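Local coordinates for protein heme oxygenase (mycobilin-producing) (Mycobacterium tuberculosis, PDB 3HX9) that degrades heme oxidatively to mycobilin with release of iron, working as a homodimer whose active sites can each hold two hemes, at residues H28-E31 / G35-G38; T55-D60 / Q64-G69. All coordinates share one frame; numbering follows the deposited sequence.

Contact 1 and contact 2 meet along neighbouring antiparallel strands, 36-46 and 51-57, with their centres about 10 Å apart. Two probable backbone hydrogen bonds tie them: Gly35 O to Glu58 N, and Leu37 N to His56 O, each 2.8 Å. Their aromatic groups also pack together, with Phe36 CD1 lying 3.5 Å from Trp57 CZ2. From there both contacts reach the heme pocket. Contact 1 does so through Ala29 and Val30; the side chain of Val30 is about 4 Å (nearest atoms) from that of Trp66 in contact 2. Trp66 is the predicted transition-state stabiliser. Both contacts touch the same heme, and Val30 and Trp66 also touch the second one.

Contact 1 of 2, residues H28-E31 / G35-G38; sequences HAVE and GFLG. With HEM (protoporphyrin IX containing Fe), chain C.
The CA atoms of Glu31 and Phe36 are the nearest pair across the contact, 7.4 Å apart, where a type I beta turn at 28-31 faces the start of strand 36-46. The turn belongs to the loop that leads from helix 16-25 into this outermost strand of the chain's antiparallel sheet. The fold is the dimeric alpha-beta barrel of the antibiotic biosynthesis monooxygenase family. Glu31 N closes the turn with a 3.2 Å hydrogen bond to His28 O.

Val30 and Phe36 carry the side-chain contact, crossing at about a right angle. CG1 of Val30 is anti to the backbone N (chi1 -172°), which places this methyl over the centre of the Phe36 ring. It makes a CH-pi contact, 3.6 Å from the ring centroid and only 4° off the ring normal. Val30 CB lies over the same face, 3.7 Å from Phe36 CE2. The opposite face of the ring lies against Gly38 N, which is 3.5 Å above the plane. The benzyl group is thus held between the turn and its own strand. Its ring also meets Trp57 of the next strand. Phe36 packs on Gly99 of the second subunit as well, so the contact reaches the dimer interface. Val30 O is hydrogen-bonded to Ser33 OG within the loop.

The other branch of Val30 serves the heme pocket. CG2 is anti to the carbonyl carbon and lies 3.9 Å from the heme methyl CMD. One valine therefore joins the aromatic packing on the sheet to the cofactor. Ala29 adds a second heme contact from the same turn: its CB sits 3.4 Å from the propionate carbon CGD.

Contact 2 of 2, residues T55-D60 / Q64-G69; sequences THWESD and QAWANG. With HEM (protoporphyrin IX containing Fe), chain C.
Trp66 and Trp57 meet where helix 60-68 packs over the end of strand 51-57. Trp66 and Ala67 on the helix, and Thr55 on the strand, line part of the heme pocket. Trp66 CB starts 3.6 Å from Trp57 CH2. With CG anti to the backbone N (chi1 175°), the indole extends from the helix, passing Trp57 and reaching the heme. CG and CD2 lie under Trp57 CH2, which sits over one face of Trp66, offset toward the rim. Trp66 CE3 lies 3.5 Å from Trp57 CZ2. The two ring planes are inclined at 38°. At the far end CZ3 and CH2 touch the heme vinyl group; Trp66 CH2 is 3.7 Å from heme CAC. CZ2 meets the heme methyl CMD.

Trp57 is held in turn by its own strand: NE1 donates to Thr55 OG1 in the indole plane, at 2.9 Å. At the helix start, Gln64 N binds Asp60 O at 2.8 Å in a first helical turn. Gln64 NE2 gives Asp60 OD1 a 3.0 Å bond, meeting its syn lone pair. With this heme, the closest contacts of Trp66 are apolar, from ring carbons to a vinyl and a methyl group, as in a pocket wall.

Contact 1 of 2, residues H28-E31 / G35-G38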
loop_
_atom_site.group_PDB
_atom_site.type_symbol
_atom_site.label_atom_id
_atom_site.label_comp_id
_atom_site.label_asym_id
_atom_site.label_seq_id
_atom_site.Cartn_x
_atom_site.Cartn_y
_atom_site.Cartn_z
ATOM N N HIS A 28 -7.445 -0.996 17.252
ATOM C CA HIS A 28 -6.743 0.105 17.940
ATOM C C HIS A 28 -5.598 -0.373 18.782
ATOM O O HIS A 28 -5.070 0.384 19.608
ATOM C CB HIS A 28 -7.780 0.963 18.763
ATOM C CG HIS A 28 -8.822 1.611 17.904
ATOM N ND1 HIS A 28 -10.061 1.034 17.668
ATOM C CD2 HIS A 28 -8.783 2.740 17.165
ATOM C CE1 HIS A 28 -10.747 1.813 16.848
ATOM N NE2 HIS A 28 -9.994 2.850 16.531
ATOM N N ALA A 29 -5.177 -1.619 18.533
ATOM C CA ALA A 29 -4.084 -2.268 19.280
ATOM C C ALA A 29 -2.718 -1.537 19.285
ATOM O O ALA A 29 -1.917 -1.727 20.221
ATOM C CB ALA A 29 -3.903 -3.740 18.758
ATOM N N VAL A 30 -2.434 -0.756 18.256
ATOM C CA VAL A 30 -1.119 -0.168 18.079
ATOM C C VAL A 30 -1.210 1.339 18.380
ATOM O O VAL A 30 -0.202 2.044 18.353
ATOM C CB VAL A 30 -0.607 -0.433 16.635
ATOM C CG1 VAL A 30 0.905 0.000 16.424
ATOM C CG2 VAL A 30 -0.764 -1.920 16.300
ATOM N N GLU A 31 -2.420 1.818 18.589
ATOM C CA GLU A 31 -2.674 3.267 18.826
ATOM C C GLU A 31 -1.667 3.880 19.814
ATOM O O GLU A 31 -1.342 3.275 20.847
ATOM C CB GLU A 31 -4.128 3.386 19.340
ATOM C CG GLU A 31 -4.739 4.798 19.427
ATOM C CD GLU A 31 -6.108 4.843 20.172
ATOM O OE1 GLU A 31 -7.165 4.883 19.496
ATOM O OE2 GLU A 31 -6.128 4.867 21.434
ATOM N N GLY A 35 5.937 6.969 16.926
ATOM C CA GLY A 35 6.244 6.994 15.521
ATOM C C GLY A 35 5.137 6.365 14.652
ATOM O O GLY A 35 5.268 6.330 13.414
ATOM N N PHE A 36 4.055 5.900 15.264
ATOM C CA PHE A 36 3.060 5.112 14.478
ATOM C C PHE A 36 2.106 6.046 13.865
ATOM O O PHE A 36 1.560 6.916 14.585
ATOM C CB PHE A 36 2.288 4.172 15.397
ATOM C CG PHE A 36 1.246 3.354 14.696
ATOM C CD1 PHE A 36 1.591 2.533 13.610
ATOM C CD2 PHE A 36 -0.052 3.382 15.114
ATOM C CE1 PHE A 36 0.578 1.777 12.957
ATOM C CE2 PHE A 36 -1.085 2.567 14.520
ATOM C CZ PHE A 36 -0.755 1.778 13.403
ATOM N N LEU A 37 1.856 5.917 12.551
ATOM C CA LEU A 37 0.918 6.836 11.858
ATOM C C LEU A 37 -0.380 6.206 11.339
ATOM O O LEU A 37 -1.184 6.867 10.659
ATOM C CB LEU A 37 1.624 7.553 10.667
ATOM C CG LEU A 37 2.936 8.246 11.040
ATOM C CD1 LEU A 37 3.775 8.457 9.814
ATOM C CD2 LEU A 37 2.479 9.559 11.653
ATOM N N GLY A 38 -0.628 4.936 11.656
ATOM C CA GLY A 38 -1.919 4.357 11.338
ATOM C C GLY A 38 -1.679 3.086 10.482
ATOM O O GLY A 38 -0.535 2.797 10.072
HETATM C CHA HEM C . -2.293 -10.509 17.172
HETATM C CHB HEM C . -0.302 -14.742 15.831
HETATM C CHC HEM C . 3.830 -12.315 14.846
HETATM C CHD HEM C . 1.591 -8.119 15.543
HETATM C C1A HEM C . -2.101 -11.864 16.929
HETATM C C2A HEM C . -3.033 -12.900 17.190
HETATM C C3A HEM C . -2.508 -14.059 16.785
HETATM C C4A HEM C . -1.175 -13.794 16.297
HETATM C CMA HEM C . -3.144 -15.450 16.886
HETATM C CAA HEM C . -4.425 -12.724 17.827
HETATM C CBA HEM C . -5.430 -12.513 16.732
HETATM C CGA HEM C . -6.741 -13.059 17.237
HETATM O O1A HEM C . -6.973 -14.298 17.011
HETATM O O2A HEM C . -7.509 -12.251 17.875
HETATM C C1B HEM C . 0.993 -14.447 15.516
HETATM C C2B HEM C . 2.015 -15.392 15.087
HETATM C C3B HEM C . 3.119 -14.733 14.801
HETATM C C4B HEM C . 2.864 -13.308 15.022
HETATM C CMB HEM C . 1.756 -16.910 15.045
HETATM C CAB HEM C . 4.497 -15.268 14.341
HETATM C CBB HEM C . 4.631 -16.335 13.578
HETATM C C1C HEM C . 3.586 -10.950 14.951
HETATM C C2C HEM C . 4.502 -9.907 14.664
HETATM C C3C HEM C . 3.898 -8.753 14.844
HETATM C C4C HEM C . 2.538 -9.063 15.298
HETATM C CMC HEM C . 5.979 -10.102 14.214
HETATM C CAC HEM C . 4.428 -7.325 14.617
HETATM C CBC HEM C . 5.691 -6.996 14.320
HETATM C C1D HEM C . 0.361 -8.377 16.083
HETATM C C2D HEM C . -0.543 -7.362 16.585
HETATM C C3D HEM C . -1.706 -8.109 17.085
HETATM C C4D HEM C . -1.442 -9.499 16.843
HETATM C CMD HEM C . -0.349 -5.825 16.578
HETATM C CAD HEM C . -2.958 -7.427 17.743
HETATM C CBD HEM C . -2.738 -7.484 19.249
HETATM C CGD HEM C . -3.844 -6.894 20.116
HETATM O O1D HEM C . -3.472 -6.331 21.204
HETATM O O2D HEM C . -5.068 -6.970 19.771
HETATM N NA HEM C . -0.952 -12.436 16.377
HETATM N NB HEM C . 1.523 -13.194 15.396
HETATM N NC HEM C . 2.347 -10.422 15.323
HETATM N ND HEM C . -0.195 -9.604 16.233
HETATM FE FE HEM C . 0.760 -11.428 16.039
#

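Contact 2 of 2, residues T55-D60 / Q64-G69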
loop_
_atom_site.group_PDB
_atom_site.type_symbol
_atom_site.label_atom_id
_atom_site.label_comp_id
_atom_site.label_asym_id
_atom_site.label_seq_id
_atom_site.Cartn_x
_atom_site.Cartn_y
_atom_site.Cartn_z
ATOM N N THR A 55 1.045 -0.680 7.159
ATOM C CA THR A 55 1.260 0.141 8.367
ATOM C C THR A 55 2.210 1.276 8.011
ATOM O O THR A 55 3.088 1.153 7.141
ATOM C CB THR A 55 1.849 -0.646 9.544
ATOM O OG1 THR A 55 3.254 -0.965 9.297
ATOM C CG2 THR A 55 1.064 -1.919 9.765
ATOM N N HIS A 56 2.005 2.418 8.693
ATOM C CA HIS A 56 2.767 3.655 8.362
ATOM C C HIS A 56 3.500 4.145 9.607
ATOM O O HIS A 56 2.928 4.145 10.710
ATOM C CB HIS A 56 1.711 4.719 8.010
ATOM C CG HIS A 56 0.953 4.364 6.763
ATOM N ND1 HIS A 56 -0.217 3.639 6.755
ATOM C CD2 HIS A 56 1.268 4.608 5.467
ATOM C CE1 HIS A 56 -0.624 3.489 5.497
ATOM N NE2 HIS A 56 0.244 4.103 4.703
ATOM N N TRP A 57 4.769 4.496 9.430
ATOM C CA TRP A 57 5.606 4.915 10.557
ATOM C C TRP A 57 6.390 6.144 10.162
ATOM O O TRP A 57 6.733 6.343 9.017
ATOM C CB TRP A 57 6.561 3.827 10.968
ATOM C CG TRP A 57 5.864 2.545 11.333
ATOM C CD1 TRP A 57 5.357 1.587 10.466
ATOM C CD2 TRP A 57 5.495 2.143 12.653
ATOM N NE1 TRP A 57 4.686 0.636 11.195
ATOM C CE2 TRP A 57 4.806 0.904 12.540
ATOM C CE3 TRP A 57 5.734 2.672 13.923
ATOM C CZ2 TRP A 57 4.279 0.228 13.681
ATOM C CZ3 TRP A 57 5.224 2.025 15.059
ATOM C CH2 TRP A 57 4.527 0.781 14.925
ATOM N N GLU A 58 6.725 6.949 11.151
ATOM C CA GLU A 58 7.658 8.058 10.906
ATOM C C GLU A 58 9.048 7.656 10.452
ATOM O O GLU A 58 9.672 8.392 9.676
ATOM C CB GLU A 58 7.806 8.860 12.209
ATOM C CG GLU A 58 6.456 9.276 12.781
ATOM C CD GLU A 58 6.552 10.474 13.709
ATOM O OE1 GLU A 58 7.525 10.527 14.532
ATOM O OE2 GLU A 58 5.635 11.344 13.584
ATOM N N SER A 59 9.578 6.512 10.925
ATOM C CA SER A 59 10.889 6.051 10.554
ATOM C C SER A 59 10.968 4.546 10.651
ATOM O O SER A 59 10.141 3.929 11.346
ATOM C CB SER A 59 11.931 6.621 11.529
ATOM O OG SER A 59 11.758 6.096 12.852
ATOM N N ASP A 60 11.966 3.988 10.005
ATOM C CA ASP A 60 12.226 2.568 10.192
ATOM C C ASP A 60 12.583 2.321 11.665
ATOM O O ASP A 60 12.179 1.299 12.222
ATOM C CB ASP A 60 13.373 2.136 9.334
ATOM C CG ASP A 60 13.760 0.689 9.575
ATOM O OD1 ASP A 60 12.906 -0.220 9.400
ATOM O OD2 ASP A 60 14.945 0.443 10.007
ATOM N N GLN A 64 11.021 -0.633 13.891
ATOM C CA GLN A 64 11.839 -1.651 14.506
ATOM C C GLN A 64 11.673 -1.708 16.029
ATOM O O GLN A 64 11.690 -2.811 16.624
ATOM C CB GLN A 64 13.282 -1.518 14.118
ATOM C CG GLN A 64 13.512 -1.582 12.566
ATOM C CD GLN A 64 13.296 -2.932 11.912
ATOM O OE1 GLN A 64 13.357 -3.963 12.584
ATOM N NE2 GLN A 64 13.098 -2.948 10.553
ATOM N N ALA A 65 11.538 -0.566 16.664
ATOM C CA ALA A 65 11.405 -0.572 18.123
ATOM C C ALA A 65 10.129 -1.302 18.544
ATOM O O ALA A 65 10.140 -2.080 19.480
ATOM C CB ALA A 65 11.413 0.868 18.655
ATOM N N TRP A 66 9.040 -1.016 17.846
ATOM C CA TRP A 66 7.727 -1.640 18.108
ATOM C C TRP A 66 7.722 -3.134 17.790
ATOM O O TRP A 66 7.346 -3.966 18.631
ATOM C CB TRP A 66 6.670 -0.948 17.256
ATOM C CG TRP A 66 5.361 -1.582 17.368
ATOM C CD1 TRP A 66 4.467 -1.463 18.410
ATOM C CD2 TRP A 66 4.726 -2.373 16.368
ATOM N NE1 TRP A 66 3.311 -2.176 18.120
ATOM C CE2 TRP A 66 3.458 -2.769 16.888
ATOM C CE3 TRP A 66 5.128 -2.824 15.084
ATOM C CZ2 TRP A 66 2.544 -3.553 16.136
ATOM C CZ3 TRP A 66 4.231 -3.624 14.358
ATOM C CH2 TRP A 66 2.958 -3.977 14.892
ATOM N N ALA A 67 8.157 -3.473 16.578
ATOM C CA ALA A 67 8.138 -4.848 16.078
ATOM C C ALA A 67 9.015 -5.766 16.935
ATOM O O ALA A 67 8.701 -6.953 17.101
ATOM C CB ALA A 67 8.663 -4.832 14.623
ATOM N N ASN A 68 10.135 -5.251 17.424
ATOM C CA ASN A 68 11.028 -6.112 18.201
ATOM C C ASN A 68 10.687 -6.124 19.680
ATOM O O ASN A 68 11.244 -6.929 20.434
ATOM C CB ASN A 68 12.517 -5.776 18.052
ATOM C CG ASN A 68 12.968 -5.487 16.603
ATOM O OD1 ASN A 68 12.526 -6.084 15.661
ATOM N ND2 ASN A 68 13.883 -4.515 16.459
ATOM N N GLY A 69 9.886 -5.182 20.149
ATOM C CA GLY A 69 9.706 -5.076 21.606
ATOM C C GLY A 69 8.268 -5.358 21.937
ATOM O O GLY A 69 7.845 -6.546 22.032
HETATM C CHA HEM C . -2.293 -10.509 17.172
HETATM C CHB HEM C . -0.302 -14.742 15.831
HETATM C CHC HEM C . 3.830 -12.315 14.846
HETATM C CHD HEM C . 1.591 -8.119 15.543
HETATM C C1A HEM C . -2.101 -11.864 16.929
HETATM C C2A HEM C . -3.033 -12.900 17.190
HETATM C C3A HEM C . -2.508 -14.059 16.785
HETATM C C4A HEM C . -1.175 -13.794 16.297
HETATM C CMA HEM C . -3.144 -15.450 16.886
HETATM C CAA HEM C . -4.425 -12.724 17.827
HETATM C CBA HEM C . -5.430 -12.513 16.732
HETATM C CGA HEM C . -6.741 -13.059 17.237
HETATM O O1A HEM C . -6.973 -14.298 17.011
HETATM O O2A HEM C . -7.509 -12.251 17.875
HETATM C C1B HEM C . 0.993 -14.447 15.516
HETATM C C2B HEM C . 2.015 -15.392 15.087
HETATM C C3B HEM C . 3.119 -14.733 14.801
HETATM C C4B HEM C . 2.864 -13.308 15.022
HETATM C CMB HEM C . 1.756 -16.910 15.045
HETATM C CAB HEM C . 4.497 -15.268 14.341
HETATM C CBB HEM C . 4.631 -16.335 13.578
HETATM C C1C HEM C . 3.586 -10.950 14.951
HETATM C C2C HEM C . 4.502 -9.907 14.664
HETATM C C3C HEM C . 3.898 -8.753 14.844
HETATM C C4C HEM C . 2.538 -9.063 15.298
HETATM C CMC HEM C . 5.979 -10.102 14.214
HETATM C CAC HEM C . 4.428 -7.325 14.617
HETATM C CBC HEM C . 5.691 -6.996 14.320
HETATM C C1D HEM C . 0.361 -8.377 16.083
HETATM C C2D HEM C . -0.543 -7.362 16.585
HETATM C C3D HEM C . -1.706 -8.109 17.085
HETATM C C4D HEM C . -1.442 -9.499 16.843
HETATM C CMD HEM C . -0.349 -5.825 16.578
HETATM C CAD HEM C . -2.958 -7.427 17.743
HETATM C CBD HEM C . -2.738 -7.484 19.249
HETATM C CGD HEM C . -3.844 -6.894 20.116
HETATM O O1D HEM C . -3.472 -6.331 21.204
HETATM O O2D HEM C . -5.068 -6.970 19.771
HETATM N NA HEM C . -0.952 -12.436 16.377
HETATM N NB HEM C . 1.523 -13.194 15.396
HETATM N NC HEM C . 2.347 -10.422 15.323
HETATM N ND HEM C . -0.195 -9.604 16.233
HETATM FE FE HEM C . 0.760 -11.428 16.039
#